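Local coordinates for protein SsfX3 (Streptomyces sp. SF2575, PDB 3SKV) that probably transfers a salicylyl group onto a tetracycline intermediate during antibiotic biosynthesis, as a GDSL/SGNH-family acyltransferase, at residues G127-T132 against A201-R206. The protein carries 1 engineered substitution. Numbering follows the deposited sequence.
Sequences GELART and AASPSR
Leu-129 and Thr-132 of strand 128-134, in the N-terminal jelly-roll domain, make van der Waals contact with Ser-203 and Arg-206 in the loop that precedes helix 208-216, joining that domain to the GDSL/SGNH fold. A chi1 of 179° turns the Leu-129 branch away from its own N and lays CD2 over one face of the Arg-206 guanidinium, 3.5 Å from NH2 and displaced from the centre toward the NE and NH2 side; the two side chains meet at about a right angle. Ala-202 CB lies over the centre of the opposite face, so the flat group is sandwiched between two aliphatic carbons. Two bent bonds, with N-H...O angles near 140°, help to hold its orientation: Ser-203 OG accepts hydrogen bonds from Arg-206 NE (2.8 Å) and NH2 (2.9 Å), and the bend of the arginine chain at chi3 (-76°) brings both nitrogens to that single oxygen. Replacing Arg-206 by an alanine is likely to leave Ser-203 OG without these two donors and Leu-129 CD2 without the surface it rests on. Asp-122, on neighbouring strand 120-125, adds the polar link: OD2 is hydrogen-bonded to the hydroxyls of Ser-203 and Ser-205, OD1 to that of Thr-132. Beside this cluster, Thr-132 CG2 touches Ser-203 CB at 3.9 Å.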
loop_
_atom_site.group_PDB
_atom_site.type_symbol
_atom_site.label_atom_id
_atom_site.label_comp_id
_atom_site.label_asym_id
_atom_site.label_seq_id
_atom_site.Cartn_x
_atom_site.Cartn_y
_atom_site.Cartn_z
ATOM N N GLY A 127 -0.828 14.988 11.161
ATOM C CA GLY A 127 0.302 14.093 10.908
ATOM C C GLY A 127 0.858 13.336 12.098
ATOM O O GLY A 127 1.867 12.638 11.971
ATOM N N GLU A 128 0.226 13.467 13.266
ATOM C CA GLU A 128 0.698 12.783 14.456
ATOM C C GLU A 128 -0.315 11.777 14.900
ATOM O O GLU A 128 -1.505 12.081 14.882
ATOM C CB GLU A 128 1.015 13.791 15.559
ATOM C CG GLU A 128 2.361 14.464 15.358
ATOM C CD GLU A 128 2.755 15.408 16.478
ATOM O OE1 GLU A 128 3.106 14.915 17.576
ATOM O OE2 GLU A 128 2.714 16.641 16.258
ATOM N N LEU A 129 0.142 10.565 15.279
ATOM C CA LEU A 129 -0.747 9.489 15.732
ATOM C C LEU A 129 -1.432 9.866 17.043
ATOM O O LEU A 129 -0.757 10.133 18.028
ATOM C CB LEU A 129 -0.005 8.138 15.825
ATOM C CG LEU A 129 -0.809 6.916 16.300
ATOM C CD1 LEU A 129 -1.978 6.600 15.372
ATOM C CD2 LEU A 129 0.083 5.697 16.392
ATOM N N ALA A 130 -2.767 9.926 17.028
ATOM C CA ALA A 130 -3.597 10.309 18.180
ATOM C C ALA A 130 -4.249 9.110 18.826
ATOM O O ALA A 130 -4.404 9.090 20.045
ATOM C CB ALA A 130 -4.667 11.308 17.753
ATOM N N ARG A 131 -4.670 8.123 18.018
ATOM C CA ARG A 131 -5.350 6.923 18.526
ATOM C C ARG A 131 -5.218 5.748 17.602
ATOM O O ARG A 131 -5.466 5.866 16.400
ATOM C CB ARG A 131 -6.865 7.211 18.749
ATOM C CG ARG A 131 -7.627 6.230 19.671
ATOM C CD ARG A 131 -7.431 6.534 21.147
ATOM N NE ARG A 131 -7.299 7.979 21.371
ATOM C CZ ARG A 131 -8.308 8.777 21.708
ATOM N NH1 ARG A 131 -9.518 8.275 21.928
ATOM N NH2 ARG A 131 -8.108 10.079 21.859
ATOM N N THR A 132 -4.881 4.594 18.176
ATOM C CA THR A 132 -4.896 3.316 17.477
ATOM C C THR A 132 -6.164 2.675 18.038
ATOM O O THR A 132 -6.325 2.621 19.247
ATOM C CB THR A 132 -3.589 2.534 17.660
ATOM O OG1 THR A 132 -2.498 3.328 17.194
ATOM C CG2 THR A 132 -3.569 1.244 16.862
ATOM N N ALA A 201 3.772 -4.658 11.043
ATOM C CA ALA A 201 3.750 -3.227 11.334
ATOM C C ALA A 201 2.985 -2.997 12.656
ATOM O O ALA A 201 2.060 -3.757 13.002
ATOM C CB ALA A 201 3.116 -2.453 10.185
ATOM N N ALA A 202 3.430 -1.991 13.424
ATOM C CA ALA A 202 2.823 -1.642 14.708
ATOM C C ALA A 202 1.331 -1.306 14.535
ATOM O O ALA A 202 0.498 -1.751 15.330
ATOM C CB ALA A 202 3.577 -0.479 15.333
ATOM N N SER A 203 0.995 -0.581 13.464
ATOM C CA SER A 203 -0.374 -0.163 13.145
ATOM C C SER A 203 -0.424 0.315 11.674
ATOM O O SER A 203 0.653 0.465 11.083
ATOM C CB SER A 203 -0.818 0.933 14.120
ATOM O OG SER A 203 0.006 2.088 14.084
ATOM N N PRO A 204 -1.613 0.583 11.046
ATOM C CA PRO A 204 -1.616 0.970 9.598
ATOM C C PRO A 204 -0.774 2.162 9.145
ATOM O O PRO A 204 -0.324 2.179 7.996
ATOM C CB PRO A 204 -3.103 1.169 9.268
ATOM C CG PRO A 204 -3.831 0.411 10.321
ATOM C CD PRO A 204 -2.997 0.425 11.556
ATOM N N SER A 205 -0.600 3.183 10.015
ATOM C CA SER A 205 0.185 4.366 9.661
ATOM C C SER A 205 1.674 4.091 9.912
ATOM O O SER A 205 2.519 4.949 9.642
ATOM C CB SER A 205 -0.293 5.598 10.428
ATOM O OG SER A 205 -0.034 5.463 11.816
ATOM N N ARG A 206 1.995 2.859 10.359
ATOM C CA ARG A 206 3.372 2.514 10.670
ATOM C C ARG A 206 3.969 1.390 9.833
ATOM O O ARG A 206 4.950 0.768 10.255
ATOM C CB ARG A 206 3.573 2.381 12.184
ATOM C CG ARG A 206 3.564 3.747 12.906
ATOM C CD ARG A 206 3.728 3.641 14.405
ATOM N NE ARG A 206 2.467 3.184 15.000
ATOM C CZ ARG A 206 2.321 2.782 16.262
ATOM N NH1 ARG A 206 3.362 2.778 17.092
ATOM N NH2 ARG A 206 1.137 2.372 16.702
#